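Side-chain contacts in USG-1 protein homolog (Pseudomonas aeruginosa, PDB 2HJS), which is probably an NAD(P)-dependent oxidoreductase of the aspartate-semialdehyde dehydrogenase family, though its own function has not been established: residues 82-85 with 86-89; 113-116 with 117-120; 259-262 with 263-267; 177-181 with 182-186; 330-333 with 334-338. All blocks are in the same frame, centred on the assembly; numbering follows the deposited sequence. Where two conformers were deposited one is given.

Interaction 1. Residues 82-85 with 86-89; sequences RAHA and ERAR
His84 O accepts the backbone N-H of Ala88 at 2.8 Å (N to O), almost head-on to the carbonyl, and Ala85 O takes the N-H of Arg89 at 3.0 Å. Just before these donors the helix is kinked, the N of Glu86 and the N of Arg87 having no bond to the preceding turn. Into that break goes water 1, which receives the Glu86 N-H at 2.8 Å (N to water O) and can give a proton to Arg82 O, though it has other acceptors in reach. A second water joins side chains: water 2 lies at the imidazole edge, in the ring plane, 2.8 Å from His84 ND1, and also accepts a weak hydrogen bond from Arg87 NH1. Arg87 reaches it because its chain, extended as far as CD, turns at chi3 (35°). His84 ND1 lies near the guanidinium plane, at its edge, but 4.4 Å from Arg87 NE, so the two groups meet through the water and not directly. The far nitrogen, His84 NE2, is bonded to Asp62, and the two partners together would fix the rotation of the ring. Arg89 sends its guanidinium away to Pro125 O. Ala85 and Ala88 turn their methyls onto Val95, the side of helix 78-90 that packs on strand 94-97. Strand 71-74, this helix and strand 94-97 form a beta-alpha-beta crossover of the Rossmann-type NAD-binding domain.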
loop_
_atom_site.group_PDB
_atom_site.type_symbol
_atom_site.label_atom_id
_atom_site.label_comp_id
_atom_site.label_asym_id
_atom_site.label_seq_id
_atom_site.Cartn_x
_atom_site.Cartn_y
_atom_site.Cartn_z
ATOM N N ARG A 82 -13.995 -12.002 26.075
ATOM C CA ARG A 82 -13.885 -11.427 27.428
ATOM C C ARG A 82 -14.936 -12.006 28.362
ATOM O O ARG A 82 -14.658 -12.291 29.530
ATOM C CB ARG A 82 -14.060 -9.911 27.399
ATOM C CG ARG A 82 -12.861 -9.134 26.902
ATOM C CD ARG A 82 -13.114 -7.634 27.031
ATOM N NE ARG A 82 -12.859 -6.999 25.754
ATOM C CZ ARG A 82 -13.761 -6.345 25.032
ATOM N NH1 ARG A 82 -15.002 -6.185 25.470
ATOM N NH2 ARG A 82 -13.395 -5.829 23.868
ATOM N N ALA A 83 -16.142 -12.185 27.830
ATOM C CA ALA A 83 -17.261 -12.680 28.609
ATOM C C ALA A 83 -17.174 -14.180 28.887
ATOM O O ALA A 83 -17.704 -14.646 29.902
ATOM C CB ALA A 83 -18.580 -12.325 27.934
ATOM N N HIS A 84 -16.505 -14.938 28.017
ATOM C CA HIS A 84 -16.571 -16.406 28.120
ATOM C C HIS A 84 -15.265 -17.209 28.122
ATOM O O HIS A 84 -15.277 -18.333 28.590
ATOM C CB HIS A 84 -17.487 -16.994 27.032
ATOM C CG HIS A 84 -18.910 -16.543 27.124
ATOM N ND1 HIS A 84 -19.804 -17.072 28.032
ATOM C CD2 HIS A 84 -19.598 -15.623 26.410
ATOM C CE1 HIS A 84 -20.977 -16.486 27.882
ATOM N NE2 HIS A 84 -20.879 -15.606 26.901
ATOM N N ALA A 85 -14.161 -16.692 27.579
ATOM C CA ALA A 85 -12.991 -17.568 27.361
ATOM C C ALA A 85 -12.383 -18.126 28.659
ATOM O O ALA A 85 -12.087 -19.323 28.756
ATOM C CB ALA A 85 -11.922 -16.898 26.493
ATOM N N GLU A 86 -12.215 -17.267 29.652
ATOM C CA GLU A 86 -11.672 -17.697 30.942
ATOM C C GLU A 86 -12.617 -18.645 31.640
ATOM O O GLU A 86 -12.187 -19.713 32.070
ATOM C CB GLU A 86 -11.290 -16.504 31.828
ATOM C CG GLU A 86 -10.013 -15.797 31.326
ATOM C CD GLU A 86 -9.714 -14.506 32.074
ATOM O OE1 GLU A 86 -8.886 -14.527 33.022
ATOM O OE2 GLU A 86 -10.326 -13.474 31.723
ATOM N N ARG A 87 -13.898 -18.269 31.732
ATOM C CA ARG A 87 -14.949 -19.157 32.276
ATOM C C ARG A 87 -14.937 -20.529 31.599
ATOM O O ARG A 87 -15.001 -21.550 32.273
ATOM C CB ARG A 87 -16.334 -18.510 32.177
ATOM C CG ARG A 87 -16.607 -17.480 33.285
ATOM C CD ARG A 87 -17.816 -16.555 33.018
ATOM N NE ARG A 87 -18.900 -17.232 32.303
ATOM C CZ ARG A 87 -19.864 -17.971 32.868
ATOM N NH1 ARG A 87 -20.786 -18.527 32.080
ATOM N NH2 ARG A 87 -19.926 -18.166 34.200
ATOM N N ALA A 88 -14.802 -20.551 30.274
ATOM C CA ALA A 88 -14.684 -21.811 29.537
ATOM C C ALA A 88 -13.472 -22.641 29.960
ATOM O O ALA A 88 -13.574 -23.875 30.045
ATOM C CB ALA A 88 -14.652 -21.573 28.026
ATOM N N ARG A 89 -12.328 -21.979 30.191
ATOM C CA ARG A 89 -11.120 -22.707 30.582
ATOM C C ARG A 89 -11.271 -23.294 31.995
ATOM O O ARG A 89 -10.835 -24.435 32.259
ATOM C CB ARG A 89 -9.833 -21.874 30.445
ATOM C CG ARG A 89 -8.797 -22.323 31.422
ATOM C CD ARG A 89 -7.374 -22.257 30.990
ATOM N NE ARG A 89 -6.745 -21.082 31.539
ATOM C CZ ARG A 89 -5.433 -20.857 31.604
ATOM N NH1 ARG A 89 -4.543 -21.760 31.209
ATOM N NH2 ARG A 89 -5.008 -19.719 32.105
HETATM O O HOH W 1 -12.651 -14.534 29.539
HETATM O O HOH W 2 -19.244 -19.064 29.931
#

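Interaction 2. Residues 113-116 with 117-120; sequences SVNA and ERLA
Asn115 and Arg118 are brought side by side, pointing the same way, by two different first torsions: CG of Asn115 is wedged between its backbone N and carbonyl carbon (chi1 72°), whereas CG of Arg118 swings beside its carbonyl carbon (chi1 168°) and the arginine chain stays straight until it bends at chi3. The amide nitrogen therefore lies along the aliphatic part of the arginine, with Asn115 ND2 3.8 Å from Arg118 CD and 3.9 Å from Arg118 CB. The amide and guanidinium planes are 58° apart, so the two groups do not stack. Water 3 joins the ends: it accepts from Asn115 ND2 at 3.0 Å and from Arg118 NE at 3.2 Å, the water lying in the guanidinium plane at its edge. The backbone between them makes a 3-10 turn, in which Arg118 N donates to Asn115 O and Leu119 N to Ala116 O, each at 2.8 Å; both donors stand well above the carbonyl planes. Glu117 lies beside this turn, but the place of its carboxylate is doubtful. Leu119 packs on helix 317-336, while Val114 packs on helices 133-145 and 213-225. The buried Asn115 amide is held at both ends, since OD1 accepts from Met111 N and ND2 also gives a proton to Pro109 O. With its amide pinned to the backbone just before it, Asn115 meets the exposed arginine through methylene contact and a shared water, without a direct polar bond.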
loop_
_atom_site.group_PDB
_atom_site.type_symbol
_atom_site.label_atom_id
_atom_site.label_comp_id
_atom_site.label_asym_id
_atom_site.label_seq_id
_atom_site.Cartn_x
_atom_site.Cartn_y
_atom_site.Cartn_z
ATOM N N SER A 113 4.115 -22.670 13.360
ATOM C CA SER A 113 5.262 -22.435 12.461
ATOM C C SER A 113 6.360 -21.507 13.062
ATOM O O SER A 113 7.427 -21.292 12.432
ATOM C CB SER A 113 4.770 -21.900 11.074
ATOM O OG SER A 113 4.023 -20.666 11.134
ATOM N N VAL A 114 6.099 -20.975 14.270
ATOM C CA VAL A 114 6.858 -19.826 14.835
ATOM C C VAL A 114 7.383 -20.057 16.263
ATOM O O VAL A 114 8.584 -19.976 16.490
ATOM C CB VAL A 114 6.040 -18.524 14.796
ATOM C CG1 VAL A 114 6.855 -17.344 15.359
ATOM C CG2 VAL A 114 5.592 -18.211 13.392
ATOM N N ASN A 115 6.496 -20.354 17.215
ATOM C CA ASN A 115 6.886 -20.381 18.631
ATOM C C ASN A 115 6.152 -21.477 19.355
ATOM O O ASN A 115 5.736 -21.308 20.509
ATOM C CB ASN A 115 6.650 -19.014 19.317
ATOM C CG ASN A 115 5.154 -18.694 19.545
ATOM O OD1 ASN A 115 4.283 -19.113 18.759
ATOM N ND2 ASN A 115 4.856 -17.937 20.622
ATOM N N ALA A 116 6.022 -22.621 18.673
ATOM C CA ALA A 116 5.268 -23.763 19.175
ATOM C C ALA A 116 5.787 -24.202 20.533
ATOM O O ALA A 116 5.013 -24.594 21.402
ATOM C CB ALA A 116 5.320 -24.923 18.170
ATOM N N GLU A 117 7.103 -24.109 20.700
ATOM C CA GLU A 117 7.794 -24.476 21.935
ATOM C C GLU A 117 7.319 -23.663 23.146
ATOM O O GLU A 117 7.644 -23.996 24.282
ATOM C CB GLU A 117 9.322 -24.387 21.749
ATOM C CG GLU A 117 9.855 -23.038 21.276
ATOM C CD GLU A 117 9.660 -22.742 19.786
ATOM O OE1 GLU A 117 9.063 -23.544 19.049
ATOM O OE2 GLU A 117 10.125 -21.681 19.343
ATOM N N ARG A 118 6.542 -22.612 22.895
ATOM C CA ARG A 118 5.915 -21.846 23.960
ATOM C C ARG A 118 4.736 -22.555 24.594
ATOM O O ARG A 118 4.287 -22.131 25.667
ATOM C CB ARG A 118 5.435 -20.476 23.514
ATOM C CG ARG A 118 4.571 -19.915 24.600
ATOM C CD ARG A 118 4.090 -18.573 24.335
ATOM N NE ARG A 118 4.814 -17.560 25.110
ATOM C CZ ARG A 118 4.695 -17.368 26.416
ATOM N NH1 ARG A 118 3.912 -18.154 27.159
ATOM N NH2 ARG A 118 5.389 -16.386 26.979
ATOM N N LEU A 119 4.208 -23.588 23.915
ATOM C CA LEU A 119 3.168 -24.436 24.487
ATOM C C LEU A 119 3.700 -25.254 25.634
ATOM O O LEU A 119 3.009 -25.425 26.651
ATOM C CB LEU A 119 2.600 -25.408 23.461
ATOM C CG LEU A 119 1.580 -24.772 22.546
ATOM C CD1 LEU A 119 0.927 -25.899 21.793
ATOM C CD2 LEU A 119 0.572 -23.982 23.381
ATOM N N ALA A 120 4.918 -25.766 25.437
ATOM C CA ALA A 120 5.591 -26.679 26.362
ATOM C C ALA A 120 5.629 -26.206 27.830
ATOM O O ALA A 120 5.893 -27.008 28.722
ATOM C CB ALA A 120 7.005 -27.002 25.848
HETATM O O HOH W 3 6.518 -16.399 22.607
#

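Interaction 3. Residues 259-262 with 263-267; sequences DLAA and VTRVL
Arg265 folds back over the first turn of helix 260-269, in the family's dimerisation domain, toward Asp259 at the N-cap position. Its CG points away from its own backbone N (chi1 -167°), and a bend at chi3 (-62°) lays the guanidinium flat above the Ala261 carbonyl: Ala261 O stands 3.9 Å from the guanidinium plane, over its centre. The tip of the arginine also covers the two alanines, with NH2 3.9 Å from Ala261 CB and NH1 3.7 Å from Ala262 CA. Ala261 O accepts the backbone N-H of Arg265 at 2.9 Å, and Thr264 OG1 comes within 3.0 Å of it, a probable bond that is not settled because that hydroxyl proton has another acceptor in reach. Thr264 places the hydroxyl there with chi1 at 62°, which sets its methyl CG2 3.5 Å from Leu260 O. Val263 lays CG2 against Asp259 O, and Val266 lays its own CG2 on Ala262 O, both alongside the routine helical bonds. On the buried side Val263, Thr264 and Leu267 pack on Val299 of strand 294-301, and Val263 and Val266 also touch helix 133-145, so the polar arch of Arg265 belongs to the outer surface. Asp259 and Arg265 do not pair directly: water 4, in the guanidinium plane at its edge, donates to Asp259 OD2 and accepts from Arg265 NH1 at 2.8 Å.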
loop_
_atom_site.group_PDB
_atom_site.type_symbol
_atom_site.label_atom_id
_atom_site.label_comp_id
_atom_site.label_asym_id
_atom_site.label_seq_id
_atom_site.Cartn_x
_atom_site.Cartn_y
_atom_site.Cartn_z
ATOM N N ASP A 259 22.068 -12.708 1.275
ATOM C CA ASP A 259 22.149 -13.743 0.253
ATOM C C ASP A 259 20.725 -13.978 -0.226
ATOM O O ASP A 259 19.966 -14.709 0.402
ATOM C CB ASP A 259 22.707 -15.036 0.858
ATOM C CG ASP A 259 23.080 -16.096 -0.200
ATOM O OD1 ASP A 259 22.729 -15.947 -1.400
ATOM O OD2 ASP A 259 23.756 -17.092 0.192
ATOM N N LEU A 260 20.366 -13.327 -1.329
ATOM C CA LEU A 260 19.018 -13.418 -1.888
ATOM C C LEU A 260 18.642 -14.852 -2.292
ATOM O O LEU A 260 17.554 -15.317 -1.985
ATOM C CB LEU A 260 18.875 -12.449 -3.076
ATOM C CG LEU A 260 19.044 -10.960 -2.746
ATOM C CD1 LEU A 260 19.000 -10.094 -4.013
ATOM C CD2 LEU A 260 18.046 -10.474 -1.713
ATOM N N ALA A 261 19.547 -15.553 -2.966
ATOM C CA ALA A 261 19.333 -16.958 -3.316
ATOM C C ALA A 261 18.957 -17.820 -2.103
ATOM O O ALA A 261 18.079 -18.680 -2.200
ATOM C CB ALA A 261 20.578 -17.531 -4.010
ATOM N N ALA A 262 19.621 -17.593 -0.972
ATOM C CA ALA A 262 19.351 -18.343 0.268
ATOM C C ALA A 262 17.964 -18.028 0.832
ATOM O O ALA A 262 17.258 -18.923 1.307
ATOM C CB ALA A 262 20.427 -18.061 1.310
ATOM N N VAL A 263 17.573 -16.759 0.750
ATOM C CA VAL A 263 16.248 -16.319 1.146
ATOM C C VAL A 263 15.159 -17.064 0.348
ATOM O O VAL A 263 14.226 -17.641 0.929
ATOM C CB VAL A 263 16.083 -14.776 0.968
ATOM C CG1 VAL A 263 14.629 -14.368 1.156
ATOM C CG2 VAL A 263 16.976 -14.024 1.943
ATOM N N THR A 264 15.297 -17.070 -0.974
ATOM C CA THR A 264 14.274 -17.664 -1.833
ATOM C C THR A 264 14.307 -19.183 -1.681
ATOM O O THR A 264 13.261 -19.831 -1.749
ATOM C CB THR A 264 14.456 -17.288 -3.329
ATOM O OG1 THR A 264 15.709 -17.781 -3.806
ATOM C CG2 THR A 264 14.423 -15.773 -3.543
ATOM N N ARG A 265 15.501 -19.750 -1.469
ATOM C CA ARG A 265 15.625 -21.187 -1.198
ATOM C C ARG A 265 14.832 -21.603 0.071
ATOM O O ARG A 265 14.097 -22.602 0.060
ATOM C CB ARG A 265 17.111 -21.579 -1.132
ATOM C CG ARG A 265 17.409 -23.056 -1.160
ATOM C CD ARG A 265 18.958 -23.332 -1.188
ATOM N NE ARG A 265 19.629 -22.785 -2.372
ATOM C CZ ARG A 265 20.549 -21.806 -2.388
ATOM N NH1 ARG A 265 20.983 -21.226 -1.283
ATOM N NH2 ARG A 265 21.073 -21.413 -3.543
ATOM N N VAL A 266 14.960 -20.828 1.146
ATOM C CA VAL A 266 14.312 -21.137 2.413
ATOM C C VAL A 266 12.799 -21.073 2.266
ATOM O O VAL A 266 12.083 -21.948 2.759
ATOM C CB VAL A 266 14.736 -20.147 3.538
ATOM C CG1 VAL A 266 13.868 -20.332 4.793
ATOM C CG2 VAL A 266 16.166 -20.361 3.910
ATOM N N LEU A 267 12.332 -20.011 1.610
ATOM C CA LEU A 267 10.913 -19.774 1.347
ATOM C C LEU A 267 10.348 -20.852 0.449
ATOM O O LEU A 267 9.242 -21.333 0.666
ATOM C CB LEU A 267 10.718 -18.415 0.668
ATOM C CG LEU A 267 11.064 -17.183 1.509
ATOM C CD1 LEU A 267 11.046 -15.937 0.649
ATOM C CD2 LEU A 267 10.128 -17.053 2.706
HETATM O O HOH W 4 23.131 -19.455 -1.395
#

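Interaction 4. Residues 177-181 with 182-186; sequences TAELL and NARPL
Glu179 O accepts Arg184 N at 2.8 Å and Leu180 O accepts Ala183 N at 3.2 Å, the paired bonds of a Schellman motif that ends helix 167-181, with Ala183 at positive phi (51°) as the C-prime residue. The turn folds Arg184 back over the helix. There its side chain crosses that of Glu179 at about a right angle, the carboxylate and guanidinium planes 86° apart, and NH2 rests on the methylene CG of Glu179 at 3.5 Å. One guanidinium face lies over Glu179 CA, offset toward the rim. Past Pro185 the chain brings Leu186 CD1 to 3.9 Å from Leu180 CG, an apolar contact beside the carboxylate. Leu181 packs on Thr177 of the second subunit, so this helix end also belongs to the dimer interface. Glu179 OE2 is 4.4 Å from Arg184 NH2, beyond a salt bridge; its salt bridge goes to Arg175, while OE1 makes a weak hydrogen bond to Glu187 N. The carboxylate thus has two arginines near it, salt-bridged to Arg175 and only close to Arg184, which would probably favour its charged form.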
loop_
_atom_site.group_PDB
_atom_site.type_symbol
_atom_site.label_atom_id
_atom_site.label_comp_id
_atom_site.label_asym_id
_atom_site.label_seq_id
_atom_site.Cartn_x
_atom_site.Cartn_y
_atom_site.Cartn_z
ATOM N N THR A 177 -19.161 0.888 -4.712
ATOM C CA THR A 177 -18.559 0.764 -6.038
ATOM C C THR A 177 -19.650 0.831 -7.100
ATOM O O THR A 177 -19.497 1.535 -8.102
ATOM C CB THR A 177 -17.689 -0.517 -6.197
ATOM O OG1 THR A 177 -16.653 -0.531 -5.205
ATOM C CG2 THR A 177 -17.019 -0.541 -7.555
ATOM N N ALA A 178 -20.763 0.139 -6.847
ATOM C CA ALA A 178 -21.894 0.092 -7.770
ATOM C C ALA A 178 -22.563 1.457 -7.931
ATOM O O ALA A 178 -22.820 1.889 -9.059
ATOM C CB ALA A 178 -22.902 -0.942 -7.308
ATOM N N GLU A 179 -22.843 2.125 -6.811
ATOM C CA GLU A 179 -23.413 3.467 -6.828
ATOM C C GLU A 179 -22.612 4.393 -7.749
ATOM O O GLU A 179 -23.187 5.094 -8.574
ATOM C CB GLU A 179 -23.479 4.048 -5.414
ATOM C CG GLU A 179 -24.668 3.568 -4.594
ATOM C CD GLU A 179 -24.452 3.674 -3.074
ATOM O OE1 GLU A 179 -23.380 4.170 -2.626
ATOM O OE2 GLU A 179 -25.370 3.250 -2.325
ATOM N N LEU A 180 -21.285 4.373 -7.623
ATOM C CA LEU A 180 -20.427 5.229 -8.437
ATOM C C LEU A 180 -20.436 4.849 -9.915
ATOM O O LEU A 180 -20.480 5.731 -10.787
ATOM C CB LEU A 180 -18.992 5.220 -7.916
ATOM C CG LEU A 180 -18.721 5.874 -6.569
ATOM C CD1 LEU A 180 -17.324 5.531 -6.150
ATOM C CD2 LEU A 180 -18.924 7.395 -6.625
ATOM N N LEU A 181 -20.408 3.547 -10.194
ATOM C CA LEU A 181 -20.319 3.067 -11.569
ATOM C C LEU A 181 -21.559 3.358 -12.411
ATOM O O LEU A 181 -21.440 3.641 -13.605
ATOM C CB LEU A 181 -19.915 1.589 -11.633
ATOM C CG LEU A 181 -18.409 1.318 -11.459
ATOM C CD1 LEU A 181 -18.105 -0.158 -11.660
ATOM C CD2 LEU A 181 -17.527 2.170 -12.383
ATOM N N ASN A 182 -22.744 3.307 -11.811
ATOM C CA ASN A 182 -23.928 3.757 -12.537
ATOM C C ASN A 182 -24.443 5.146 -12.106
ATOM O O ASN A 182 -25.648 5.428 -12.150
ATOM C CB ASN A 182 -25.020 2.675 -12.609
ATOM C CG ASN A 182 -25.315 2.042 -11.274
ATOM O OD1 ASN A 182 -24.997 0.870 -11.048
ATOM N ND2 ASN A 182 -25.940 2.805 -10.380
ATOM N N ALA A 183 -23.491 6.000 -11.717
ATOM C CA ALA A 183 -23.700 7.437 -11.459
ATOM C C ALA A 183 -24.870 7.780 -10.520
ATOM O O ALA A 183 -25.706 8.648 -10.827
ATOM C CB ALA A 183 -23.799 8.219 -12.790
ATOM N N ARG A 184 -24.919 7.093 -9.378
ATOM C CA ARG A 184 -25.905 7.381 -8.335
ATOM C C ARG A 184 -25.258 8.059 -7.117
ATOM O O ARG A 184 -24.043 7.918 -6.904
ATOM C CB ARG A 184 -26.666 6.113 -7.937
ATOM C CG ARG A 184 -27.807 5.770 -8.895
ATOM C CD ARG A 184 -28.726 4.677 -8.349
ATOM N NE ARG A 184 -28.012 3.418 -8.117
ATOM C CZ ARG A 184 -27.679 2.945 -6.914
ATOM N NH1 ARG A 184 -27.026 1.787 -6.811
ATOM N NH2 ARG A 184 -27.999 3.622 -5.813
ATOM N N PRO A 185 -26.057 8.826 -6.332
ATOM C CA PRO A 185 -25.520 9.495 -5.139
ATOM C C PRO A 185 -24.824 8.512 -4.205
ATOM O O PRO A 185 -25.447 7.542 -3.754
ATOM C CB PRO A 185 -26.769 10.076 -4.456
ATOM C CG PRO A 185 -27.950 9.397 -5.119
ATOM C CD PRO A 185 -27.492 9.119 -6.514
ATOM N N LEU A 186 -23.539 8.751 -3.943
ATOM C CA LEU A 186 -22.796 7.927 -2.990
ATOM C C LEU A 186 -23.262 8.216 -1.566
ATOM O O LEU A 186 -23.300 9.375 -1.136
ATOM C CB LEU A 186 -21.286 8.147 -3.100
ATOM C CG LEU A 186 -20.465 7.268 -2.153
ATOM C CD1 LEU A 186 -19.967 6.033 -2.871
ATOM C CD2 LEU A 186 -19.318 8.060 -1.559
#

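Interaction 5. Residues 330-333 with 334-338; sequences GELL and IKHYL
Ile334 begins the second segment by donating its backbone N-H to Gly330 O at 3.0 Å; its CG1, set beside its own backbone N (chi1 -71°), touches the same oxygen, 3.4 Å from Gly330 O. Lys335 N bonds to Glu331 O in turn, and its side chain leads outward. At His336 the backbone bond weakens, N to Leu332 O being 3.4 Å, and the imidazole turns back along the helix so that CE1 meets Leu332 CD1 at 3.5 Å, the leucine methyl approaching the ring obliquely. Tyr337 N makes another weak bond, 3.2 Å to Leu333 O. The tyrosine presents its ring edge to the preceding turn: CD2 is 3.7 Å from Leu332 O and 4.1 Å from Leu333 CA. His336 thus touches the end of Leu332, with Tyr337 CE2 a looser neighbour of Leu332 CG, where the chain nears its end. Around this last part of helix 317-336, Ile334 rests on Leu7, just before strand 9-12, and on Phe31, beyond helix 17-28; Glu331 forms a salt bridge with Arg29, and Leu332 and Leu333 face the loop that follows helix 112-115.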
loop_
_atom_site.group_PDB
_atom_site.type_symbol
_atom_site.label_atom_id
_atom_site.label_comp_id
_atom_site.label_asym_id
_atom_site.label_seq_id
_atom_site.Cartn_x
_atom_site.Cartn_y
_atom_site.Cartn_z
ATOM N N GLY A 330 -4.756 -26.176 17.156
ATOM C CA GLY A 330 -5.600 -27.215 17.705
ATOM C C GLY A 330 -5.092 -28.617 17.395
ATOM O O GLY A 330 -5.145 -29.500 18.247
ATOM N N GLU A 331 -4.613 -28.821 16.166
ATOM C CA GLU A 331 -4.033 -30.110 15.764
ATOM C C GLU A 331 -2.777 -30.430 16.587
ATOM O O GLU A 331 -2.569 -31.584 16.983
ATOM C CB GLU A 331 -3.751 -30.135 14.258
ATOM C CG GLU A 331 -5.022 -30.207 13.416
ATOM C CD GLU A 331 -4.788 -30.092 11.919
ATOM O OE1 GLU A 331 -3.633 -29.871 11.468
ATOM O OE2 GLU A 331 -5.779 -30.189 11.173
ATOM N N LEU A 332 -1.977 -29.398 16.886
ATOM C CA LEU A 332 -0.793 -29.559 17.733
ATOM C C LEU A 332 -1.158 -29.954 19.166
ATOM O O LEU A 332 -0.516 -30.834 19.752
ATOM C CB LEU A 332 0.081 -28.290 17.730
ATOM C CG LEU A 332 1.352 -28.273 18.602
ATOM C CD1 LEU A 332 2.302 -29.384 18.211
ATOM C CD2 LEU A 332 2.089 -26.924 18.515
ATOM N N LEU A 333 -2.167 -29.282 19.723
ATOM C CA LEU A 333 -2.649 -29.557 21.076
ATOM C C LEU A 333 -3.188 -30.982 21.209
ATOM O O LEU A 333 -3.013 -31.621 22.240
ATOM C CB LEU A 333 -3.737 -28.565 21.488
ATOM C CG LEU A 333 -3.434 -27.090 21.709
ATOM C CD1 LEU A 333 -4.697 -26.397 22.163
ATOM C CD2 LEU A 333 -2.330 -26.915 22.729
ATOM N N ILE A 334 -3.862 -31.472 20.172
ATOM C CA ILE A 334 -4.306 -32.872 20.137
ATOM C C ILE A 334 -3.131 -33.844 20.074
ATOM O O ILE A 334 -3.124 -34.853 20.783
ATOM C CB ILE A 334 -5.170 -33.149 18.911
ATOM C CG1 ILE A 334 -6.516 -32.483 19.048
ATOM C CG2 ILE A 334 -5.362 -34.659 18.696
ATOM C CD1 ILE A 334 -7.288 -32.607 17.769
ATOM N N LYS A 335 -2.154 -33.532 19.221
ATOM C CA LYS A 335 -1.084 -34.454 18.853
ATOM C C LYS A 335 -0.242 -34.885 20.044
ATOM O O LYS A 335 -0.206 -36.075 20.361
ATOM C CB LYS A 335 -0.205 -33.889 17.727
ATOM C CG LYS A 335 0.787 -34.897 17.129
ATOM C CD LYS A 335 1.294 -34.457 15.753
ATOM C CE LYS A 335 2.647 -35.096 15.378
ATOM N NZ LYS A 335 3.810 -34.162 15.597
ATOM N N HIS A 336 0.440 -33.957 20.712
ATOM C CA HIS A 336 1.178 -34.395 21.902
ATOM C C HIS A 336 0.798 -33.766 23.248
ATOM O O HIS A 336 1.405 -34.098 24.278
ATOM C CB HIS A 336 2.709 -34.546 21.689
ATOM C CG HIS A 336 3.342 -33.455 20.883
ATOM N ND1 HIS A 336 3.260 -33.403 19.508
ATOM C CD2 HIS A 336 4.119 -32.408 21.256
ATOM C CE1 HIS A 336 3.932 -32.351 19.070
ATOM N NE2 HIS A 336 4.464 -31.731 20.110
ATOM N N TYR A 337 -0.221 -32.915 23.265
ATOM C CA TYR A 337 -0.729 -32.443 24.555
ATOM C C TYR A 337 -2.066 -33.089 24.908
ATOM O O TYR A 337 -2.923 -32.482 25.554
ATOM C CB TYR A 337 -0.728 -30.911 24.629
ATOM C CG TYR A 337 0.639 -30.349 24.307
ATOM C CD1 TYR A 337 1.611 -30.198 25.303
ATOM C CD2 TYR A 337 0.975 -30.015 22.998
ATOM C CE1 TYR A 337 2.877 -29.703 24.996
ATOM C CE2 TYR A 337 2.224 -29.524 22.681
ATOM C CZ TYR A 337 3.173 -29.365 23.677
ATOM O OH TYR A 337 4.412 -28.864 23.331
ATOM N N LEU A 338 -2.199 -34.344 24.468
ATOM C CA LEU A 338 -3.317 -35.236 24.779
ATOM C C LEU A 338 -3.817 -35.072 26.220
ATOM O O LEU A 338 -4.837 -34.425 26.470
ATOM C CB LEU A 338 -2.887 -36.701 24.558
ATOM C CG LEU A 338 -2.303 -37.141 23.202
ATOM C CD1 LEU A 338 -1.100 -38.074 23.398
ATOM C CD2 LEU A 338 -3.372 -37.781 22.294
#

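From the N terminus the chain runs through interaction 1, interaction 2, interaction 4, interaction 3 and interaction 5. Each joins adjoining residues, so none closes a long loop, and none nests in or crosses another. Interactions 1 and 2 lie in the NAD-binding domain, their centres about 23 Å apart. Interactions 4 and 3 belong to the dimerisation domain, about 46 Å apart between centres, the former beside the second subunit and the latter on the helix against strand 294-301. Interaction 5, near the C terminus, comes back to interaction 2: Leu119 CD1 packs 3.5 Å from Leu333 CD2, tying helix 317-336 to the loop before strand 127-129.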